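Long-range contacts in putative oxidoreductase (Gluconobacter oxydans, PDB 3WJ7), which belongs to the short-chain dehydrogenase/reductase family and is probably a nicotinamide-dependent oxidoreductase: residues A[180-185]-A[214-219]; A[220-225]-A[320-325]; A[244-249]-A[305-310]. One frame throughout, in Å; residues are numbered along the deposited sequence.

Interaction 1. Residues A[180-185]-A[214-219]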
loop_
_atom_site.group_PDB
_atom_site.type_symbol
_atom_site.label_atom_id
_atom_site.label_comp_id
_atom_site.label_asym_id
_atom_site.label_seq_id
_atom_site.Cartn_x
_atom_site.Cartn_y
_atom_site.Cartn_z
ATOM N N ASN A 180 25.661 7.922 -5.362
ATOM C CA ASN A 180 24.334 8.453 -5.615
ATOM C C ASN A 180 24.263 8.991 -7.070
ATOM O O ASN A 180 24.469 10.174 -7.320
ATOM C CB ASN A 180 24.035 9.594 -4.636
ATOM C CG ASN A 180 24.133 9.178 -3.162
ATOM O OD1 ASN A 180 23.104 8.964 -2.498
ATOM N ND2 ASN A 180 25.354 9.090 -2.636
ATOM N N PRO A 181 23.996 8.126 -8.046
ATOM C CA PRO A 181 23.787 8.574 -9.427
ATOM C C PRO A 181 22.551 9.478 -9.550
ATOM O O PRO A 181 21.618 9.337 -8.771
ATOM C CB PRO A 181 23.477 7.285 -10.176
ATOM C CG PRO A 181 23.842 6.161 -9.254
ATOM C CD PRO A 181 23.725 6.693 -7.871
ATOM N N SER A 182 22.576 10.425 -10.485
ATOM C CA SER A 182 21.403 11.217 -10.801
ATOM C C SER A 182 20.575 10.385 -11.784
ATOM O O SER A 182 20.439 9.178 -11.617
ATOM C CB SER A 182 21.801 12.571 -11.405
ATOM O OG SER A 182 22.552 12.418 -12.611
ATOM N N THR A 183 20.041 10.994 -12.826
ATOM C CA THR A 183 19.214 10.235 -13.736
ATOM C C THR A 183 19.916 9.858 -15.036
ATOM O O THR A 183 20.192 10.698 -15.865
ATOM C CB THR A 183 17.759 10.793 -13.868
ATOM O OG1 THR A 183 17.323 10.820 -15.243
ATOM C CG2 THR A 183 17.568 12.113 -13.186
ATOM N N PRO A 184 20.257 8.567 -15.183
ATOM C CA PRO A 184 21.170 8.176 -16.249
ATOM C C PRO A 184 20.459 7.995 -17.564
ATOM O O PRO A 184 19.412 7.409 -17.609
ATOM C CB PRO A 184 21.671 6.837 -15.793
ATOM C CG PRO A 184 20.523 6.260 -15.002
ATOM C CD PRO A 184 19.880 7.429 -14.311
ATOM N N VAL A 185 21.065 8.513 -18.629
ATOM C CA VAL A 185 20.554 8.408 -19.969
ATOM C C VAL A 185 21.716 7.893 -20.784
ATOM O O VAL A 185 22.878 8.121 -20.436
ATOM C CB VAL A 185 20.117 9.795 -20.459
ATOM C CG1 VAL A 185 19.821 9.831 -21.928
ATOM C CG2 VAL A 185 18.923 10.254 -19.660
ATOM N N GLY A 214 12.845 20.277 -13.011
ATOM C CA GLY A 214 14.294 20.276 -13.094
ATOM C C GLY A 214 14.832 18.932 -12.698
ATOM O O GLY A 214 14.374 18.340 -11.725
ATOM N N LEU A 215 15.808 18.446 -13.453
ATOM C CA LEU A 215 16.467 17.217 -13.096
ATOM C C LEU A 215 17.924 17.355 -13.447
ATOM O O LEU A 215 18.338 18.378 -13.953
ATOM C CB LEU A 215 15.808 15.971 -13.752
ATOM C CG LEU A 215 15.602 15.664 -15.260
ATOM C CD1 LEU A 215 14.224 14.994 -15.377
ATOM C CD2 LEU A 215 15.626 16.840 -16.233
ATOM N N ASN A 216 18.686 16.313 -13.155
ATOM C CA ASN A 216 20.078 16.253 -13.445
ATOM C C ASN A 216 20.235 14.993 -14.256
ATOM O O ASN A 216 19.922 13.908 -13.756
ATOM C CB ASN A 216 20.826 16.111 -12.129
ATOM C CG ASN A 216 22.337 16.111 -12.280
ATOM O OD1 ASN A 216 22.918 15.250 -12.940
ATOM N ND2 ASN A 216 22.975 17.041 -11.601
ATOM N N ILE A 217 20.750 15.141 -15.480
ATOM C CA ILE A 217 21.034 14.023 -16.381
ATOM C C ILE A 217 22.519 13.677 -16.452
ATOM O O ILE A 217 23.379 14.557 -16.387
ATOM C CB ILE A 217 20.415 14.280 -17.760
ATOM C CG1 ILE A 217 18.928 13.941 -17.617
ATOM C CG2 ILE A 217 21.029 13.387 -18.836
ATOM C CD1 ILE A 217 18.072 14.606 -18.624
ATOM N N VAL A 218 22.809 12.386 -16.562
ATOM C CA VAL A 218 24.151 11.901 -16.468
ATOM C C VAL A 218 24.289 10.744 -17.388
ATOM O O VAL A 218 23.418 9.891 -17.437
ATOM C CB VAL A 218 24.492 11.423 -15.040
ATOM C CG1 VAL A 218 23.516 10.333 -14.559
ATOM C CG2 VAL A 218 25.931 10.961 -14.985
ATOM N N HIS A 219 25.384 10.713 -18.136
ATOM C CA HIS A 219 25.613 9.616 -19.041
ATOM C C HIS A 219 25.724 8.350 -18.197
ATOM O O HIS A 219 26.392 8.351 -17.172
ATOM C CB HIS A 219 26.883 9.841 -19.869
ATOM C CG HIS A 219 26.914 9.046 -21.127
ATOM N ND1 HIS A 219 26.987 7.667 -21.128
ATOM C CD2 HIS A 219 26.828 9.426 -22.423
ATOM C CE1 HIS A 219 26.928 7.231 -22.377
ATOM N NE2 HIS A 219 26.840 8.277 -23.181
#
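The side-chain oxygen of Asn-216 is gripped by two donors: the hydroxyl of Ser-182, whose OG lies 2.9 Å from Asn-216 OD1, and the backbone N of Gly-244 in the neighbouring strand. The hydroxyl comes from above the carbonyl plane, 40° out of it. Because ND2 in turn donates to Asn-246 OD1, both ends of the Asn-216 amide are engaged and its rotation is fixed; having CG opposite the backbone N (chi1 -177°) brings the amide alongside Ser-182 CB and OG.

Past Ser-182, where strand 176-185 is interrupted, its last residues pair in parallel with strand 214-219, as part of the Rossmann-type sheet of the SDR fold. The two short strands are twisted by 44°. Alternating backbone bonds link them: Thr-183 N donates to Asn-216 O at 3.1 Å. Val-218 N then donates to Thr-183 O at 3.2 Å, and Val-185 N to Val-218 O at a similar length. Pro-184, which has no N-H, costs this pairing nothing, since it falls between the two residues whose N-H groups face strand 214-219.

Thr-183 and Ile-217 share one face of the sheet, Pro-184 and Val-218 the other. On the latter Pro-184 CB meets Val-218 CG1 at 4.1 Å. Val-185 and Ile-217 touch through their CG2 methyls, 3.9 Å apart, and Val-185 also packs on Ala-327 and Ala-331 of helix 324-337. At the end of the pair His-219 turns from strand to helix: its ND1 caps Asp-221 N, while NE2 is hydrogen-bonded to Asp-330 OD2.

Interaction 2. Residues A[220-225]-A[320-325]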
loop_
_atom_site.group_PDB
_atom_site.type_symbol
_atom_site.label_atom_id
_atom_site.label_comp_id
_atom_site.label_asym_id
_atom_site.label_seq_id
_atom_site.Cartn_x
_atom_site.Cartn_y
_atom_site.Cartn_z
ATOM N N VAL A 220 25.043 7.296 -18.630
ATOM C CA VAL A 220 25.069 5.993 -17.979
ATOM C C VAL A 220 26.492 5.460 -17.850
ATOM O O VAL A 220 26.847 4.842 -16.836
ATOM C CB VAL A 220 24.153 4.970 -18.706
ATOM C CG1 VAL A 220 24.781 4.485 -19.999
ATOM C CG2 VAL A 220 23.867 3.764 -17.832
ATOM N N ASP A 221 27.316 5.713 -18.864
ATOM C CA ASP A 221 28.736 5.259 -18.843
ATOM C C ASP A 221 29.570 6.058 -17.851
ATOM O O ASP A 221 30.587 5.601 -17.368
ATOM C CB ASP A 221 29.335 5.280 -20.247
ATOM C CG ASP A 221 28.755 4.163 -21.144
ATOM O OD1 ASP A 221 28.468 3.087 -20.599
ATOM O OD2 ASP A 221 28.581 4.343 -22.377
ATOM N N ASP A 222 29.102 7.246 -17.521
ATOM C CA ASP A 222 29.780 8.053 -16.548
ATOM C C ASP A 222 29.421 7.618 -15.168
ATOM O O ASP A 222 30.289 7.639 -14.311
ATOM C CB ASP A 222 29.483 9.527 -16.748
ATOM C CG ASP A 222 30.198 10.076 -17.936
ATOM O OD1 ASP A 222 31.254 9.513 -18.288
ATOM O OD2 ASP A 222 29.697 11.024 -18.558
ATOM N N VAL A 223 28.159 7.223 -14.956
ATOM C CA VAL A 223 27.769 6.580 -13.717
ATOM C C VAL A 223 28.653 5.365 -13.482
ATOM O O VAL A 223 29.191 5.164 -12.375
ATOM C CB VAL A 223 26.315 6.090 -13.799
ATOM C CG1 VAL A 223 25.953 5.189 -12.617
ATOM C CG2 VAL A 223 25.386 7.280 -13.881
ATOM N N ALA A 224 28.766 4.549 -14.533
ATOM C CA ALA A 224 29.513 3.309 -14.476
ATOM C C ALA A 224 30.957 3.559 -14.070
ATOM O O ALA A 224 31.492 2.923 -13.146
ATOM C CB ALA A 224 29.429 2.557 -15.809
ATOM N N GLU A 225 31.585 4.504 -14.746
ATOM C CA GLU A 225 32.982 4.783 -14.527
ATOM C C GLU A 225 33.111 5.264 -13.082
ATOM O O GLU A 225 34.012 4.825 -12.334
ATOM C CB GLU A 225 33.460 5.833 -15.555
ATOM C CG GLU A 225 34.792 6.536 -15.255
ATOM C CD GLU A 225 36.064 5.655 -15.296
ATOM O OE1 GLU A 225 36.042 4.487 -15.787
ATOM O OE2 GLU A 225 37.113 6.171 -14.831
ATOM N N ALA A 320 34.633 12.635 -14.214
ATOM C CA ALA A 320 34.566 13.661 -15.288
ATOM C C ALA A 320 33.382 13.404 -16.199
ATOM O O ALA A 320 33.550 12.861 -17.286
ATOM C CB ALA A 320 35.881 13.700 -16.104
ATOM N N PRO A 321 32.173 13.783 -15.761
ATOM C CA PRO A 321 30.965 13.482 -16.556
ATOM C C PRO A 321 30.950 14.250 -17.892
ATOM O O PRO A 321 31.265 15.420 -17.916
ATOM C CB PRO A 321 29.815 13.951 -15.641
ATOM C CG PRO A 321 30.436 15.023 -14.822
ATOM C CD PRO A 321 31.875 14.641 -14.605
ATOM N N ARG A 322 30.617 13.593 -19.000
ATOM C CA ARG A 322 30.492 14.310 -20.258
ATOM C C ARG A 322 29.170 15.081 -20.234
ATOM O O ARG A 322 28.379 14.920 -19.313
ATOM C CB ARG A 322 30.731 13.398 -21.475
ATOM C CG ARG A 322 29.596 12.477 -21.853
ATOM C CD ARG A 322 29.882 11.084 -21.343
ATOM N NE ARG A 322 30.090 10.068 -22.373
ATOM C CZ ARG A 322 30.577 8.864 -22.094
ATOM N NH1 ARG A 322 30.915 8.550 -20.832
ATOM N NH2 ARG A 322 30.719 7.968 -23.055
ATOM N N PRO A 323 28.960 16.011 -21.167
ATOM C CA PRO A 323 27.730 16.808 -20.954
ATOM C C PRO A 323 26.441 16.060 -21.332
ATOM O O PRO A 323 26.514 14.981 -21.953
ATOM C CB PRO A 323 27.944 18.021 -21.853
ATOM C CG PRO A 323 28.933 17.577 -22.893
ATOM C CD PRO A 323 29.809 16.546 -22.252
ATOM N N ALA A 324 25.282 16.623 -20.961
ATOM C CA ALA A 324 23.975 15.948 -21.130
ATOM C C ALA A 324 23.634 15.691 -22.599
ATOM O O ALA A 324 23.012 14.684 -22.935
ATOM C CB ALA A 324 22.857 16.747 -20.484
ATOM N N ARG A 325 24.039 16.609 -23.468
ATOM C CA ARG A 325 23.806 16.443 -24.873
ATOM C C ARG A 325 24.479 15.186 -25.410
ATOM O O ARG A 325 23.977 14.544 -26.307
ATOM C CB ARG A 325 24.213 17.698 -25.632
ATOM C CG ARG A 325 24.651 17.458 -27.070
ATOM C CD ARG A 325 24.826 18.757 -27.824
ATOM N NE ARG A 325 23.530 19.226 -28.288
ATOM C CZ ARG A 325 22.911 20.281 -27.793
ATOM N NH1 ARG A 325 23.496 20.986 -26.833
ATOM N NH2 ARG A 325 21.726 20.620 -28.269
#
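Asp-222 and Arg-322 carry the contact through a salt bridge in which Arg-322 NH1 approaches Asp-222 OD1 to 2.7 Å. The oxygen sits at the guanidinium edge, only 4° from that group's plane, but NH1 stands well above the plane of the carboxylate, the two flat groups being turned 54° against each other. The arginine chain is bent on its way to the helix, and the placing of its middle is less certain. Asp-221 probably adds a weaker attraction of charge alone: its OD2, well out of the guanidinium plane, is 4.3 Å from Arg-322 NH2.

These acids stand in the first turn of helix 220-233, and Arg-322 belongs to the loop that joins helix 311-317 to the C-terminal helix 324-337. Carboxylates in this first turn probably also interact favourably with the helix dipole.

A backbone hydrogen bond from Arg-322 N to Asp-222 OD2 is likely but doubtful in detail, because that oxygen is too close to a neighbouring atom.

Van der Waals contact is modest. Asp-221 CB approaches Arg-322 NH1 at 3.7 Å, and Arg-322 also packs on His-219 of the preceding strand.

Interaction 3. Residues A[244-249]-A[305-310]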
loop_
_atom_site.group_PDB
_atom_site.type_symbol
_atom_site.label_atom_id
_atom_site.label_comp_id
_atom_site.label_asym_id
_atom_site.label_seq_id
_atom_site.Cartn_x
_atom_site.Cartn_y
_atom_site.Cartn_z
ATOM N N GLY A 244 25.593 14.588 -13.895
ATOM C CA GLY A 244 26.221 15.242 -15.040
ATOM C C GLY A 244 25.847 16.727 -15.108
ATOM O O GLY A 244 26.674 17.600 -14.798
ATOM N N GLU A 245 24.597 17.013 -15.478
ATOM C CA GLU A 245 24.121 18.358 -15.824
ATOM C C GLU A 245 22.737 18.636 -15.267
ATOM O O GLU A 245 21.836 17.803 -15.366
ATOM C CB GLU A 245 24.044 18.469 -17.344
ATOM C CG GLU A 245 24.030 19.876 -17.906
ATOM C CD GLU A 245 24.059 19.898 -19.435
ATOM O OE1 GLU A 245 24.965 19.282 -20.064
ATOM O OE2 GLU A 245 23.160 20.540 -20.022
ATOM N N ASN A 246 22.572 19.810 -14.680
ATOM C CA ASN A 246 21.284 20.253 -14.176
ATOM C C ASN A 246 20.530 20.931 -15.291
ATOM O O ASN A 246 20.982 21.941 -15.855
ATOM C CB ASN A 246 21.450 21.162 -12.961
ATOM C CG ASN A 246 21.980 20.398 -11.728
ATOM O OD1 ASN A 246 21.391 19.381 -11.277
ATOM N ND2 ASN A 246 23.086 20.880 -11.176
ATOM N N ILE A 247 19.386 20.347 -15.643
ATOM C CA ILE A 247 18.672 20.766 -16.826
ATOM C C ILE A 247 17.151 20.790 -16.592
ATOM O O ILE A 247 16.615 19.981 -15.856
ATOM C CB ILE A 247 19.112 19.936 -18.063
ATOM C CG1 ILE A 247 18.743 20.679 -19.381
ATOM C CG2 ILE A 247 18.585 18.510 -17.970
ATOM C CD1 ILE A 247 18.991 19.937 -20.690
ATOM N N MET A 248 16.471 21.771 -17.164
ATOM C CA MET A 248 15.028 21.822 -17.057
ATOM C C MET A 248 14.477 20.863 -18.101
ATOM O O MET A 248 15.146 20.563 -19.083
ATOM C CB MET A 248 14.473 23.241 -17.270
ATOM C CG MET A 248 14.969 24.316 -16.287
ATOM S SD MET A 248 14.527 24.169 -14.541
ATOM C CE MET A 248 12.763 23.786 -14.537
ATOM N N LEU A 249 13.275 20.356 -17.867
ATOM C CA LEU A 249 12.728 19.312 -18.704
ATOM C C LEU A 249 12.433 19.888 -20.108
ATOM O O LEU A 249 12.633 19.219 -21.126
ATOM C CB LEU A 249 11.498 18.711 -18.009
ATOM C CG LEU A 249 10.947 17.347 -18.409
ATOM C CD1 LEU A 249 12.000 16.247 -18.457
ATOM C CD2 LEU A 249 9.824 16.927 -17.462
ATOM N N LEU A 305 13.425 21.946 -7.471
ATOM C CA LEU A 305 14.206 21.422 -8.572
ATOM C C LEU A 305 15.150 20.323 -8.054
ATOM O O LEU A 305 15.732 20.445 -6.981
ATOM C CB LEU A 305 14.992 22.532 -9.260
ATOM C CG LEU A 305 14.260 23.824 -9.655
ATOM C CD1 LEU A 305 15.198 24.795 -10.365
ATOM C CD2 LEU A 305 13.013 23.554 -10.485
ATOM N N MET A 306 15.286 19.249 -8.822
ATOM C CA MET A 306 16.183 18.171 -8.471
ATOM C C MET A 306 17.575 18.438 -9.048
ATOM O O MET A 306 18.033 17.789 -9.999
ATOM C CB MET A 306 15.610 16.841 -8.949
ATOM C CG MET A 306 14.369 16.424 -8.186
ATOM S SD MET A 306 14.228 14.630 -8.256
ATOM C CE MET A 306 15.466 13.959 -7.074
ATOM N N PHE A 307 18.244 19.410 -8.457
ATOM C CA PHE A 307 19.508 19.908 -8.979
ATOM C C PHE A 307 20.595 19.526 -7.989
ATOM O O PHE A 307 20.426 19.680 -6.770
ATOM C CB PHE A 307 19.392 21.406 -9.175
ATOM C CG PHE A 307 18.847 21.820 -10.534
ATOM C CD1 PHE A 307 18.259 20.889 -11.410
ATOM C CD2 PHE A 307 18.901 23.164 -10.926
ATOM C CE1 PHE A 307 17.766 21.281 -12.652
ATOM C CE2 PHE A 307 18.404 23.564 -12.172
ATOM C CZ PHE A 307 17.835 22.620 -13.032
ATOM N N PHE A 308 21.676 18.945 -8.488
ATOM C CA PHE A 308 22.697 18.395 -7.591
ATOM C C PHE A 308 24.044 18.744 -8.110
ATOM O O PHE A 308 24.208 18.857 -9.317
ATOM C CB PHE A 308 22.579 16.862 -7.481
ATOM C CG PHE A 308 21.316 16.413 -6.838
ATOM C CD1 PHE A 308 21.235 16.298 -5.456
ATOM C CD2 PHE A 308 20.192 16.178 -7.605
ATOM C CE1 PHE A 308 20.034 15.933 -4.854
ATOM C CE2 PHE A 308 18.985 15.795 -7.008
ATOM C CZ PHE A 308 18.916 15.687 -5.627
ATOM N N SER A 309 25.009 18.896 -7.206
ATOM C CA SER A 309 26.405 19.164 -7.576
ATOM C C SER A 309 27.169 17.879 -7.510
ATOM O O SER A 309 26.936 17.085 -6.586
ATOM C CB SER A 309 27.038 20.105 -6.553
ATOM O OG SER A 309 28.394 20.396 -6.884
ATOM N N SER A 310 28.106 17.683 -8.436
ATOM C CA SER A 310 29.008 16.531 -8.394
ATOM C C SER A 310 30.426 16.938 -7.994
ATOM O O SER A 310 31.425 16.297 -8.388
ATOM C CB SER A 310 29.034 15.830 -9.747
ATOM O OG SER A 310 27.728 15.505 -10.158
#
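The side-chain amide of Asn-246 takes the place of a strand neighbour for Phe-308, binding both backbone polar groups of that residue just beyond the classic beta bulge that Gly-244 and Glu-245 form opposite Ile-217. Segment 305-310 has no regular secondary structure, yet it runs nearly antiparallel to residues 244-248, the two directions 165° apart. Phe-308 N donates to Asn-246 OD1 at 2.8 Å, and Asn-246 ND2 donates to Phe-308 O at 3.0 Å. In the second bond the acceptor is close to the amide plane of Asn-246, whereas the donor stands above the plane of the Phe-308 carbonyl.

The same asparagine serves a ring. Its CB sits almost centrally over one face of Phe-307, 3.5 Å from the ring centroid and 9° off the normal, a CH-pi contact; Leu-305 CB lies over the opposite face, offset toward the rim. Ile-247 O is at the ring edge, in plane. Met-248 adds a Met-aromatic contact, its SD approaching Phe-307 CZ obliquely at 4.0 Å. The methionine chain is kinked twice, which turns its end toward the loop, where CE touches Leu-305 CD2 at 4.1 Å.

Since OD1 also accepts from Asn-216, Asn-246 has three hydrogen bonds on its amide. They set which end is oxygen and which nitrogen, and tie the loop to the sheet with polar bonds beside an apolar cluster.

In the fold
Interaction 1 is the buried one of the three, a parallel strand pair inside the central sheet; interaction 3 is partly buried and interaction 2 lies at the surface. Interactions 1 and 3 share that sheet, since strand 239-248 runs antiparallel to 214-219, and the two asparagines of these strands connect them. Interaction 2 follows on directly from strand 214-219, at the start of helix 220-233, and reaches interaction 3 through the bond of Ala-324 N to Glu-245 OE1. Chemistry changes with place: mainly backbone strand bonds in the core, with one buried side-chain bond, a side-chain amide and an aromatic ring where a loop borders the sheet, and mainly opposite charges outside.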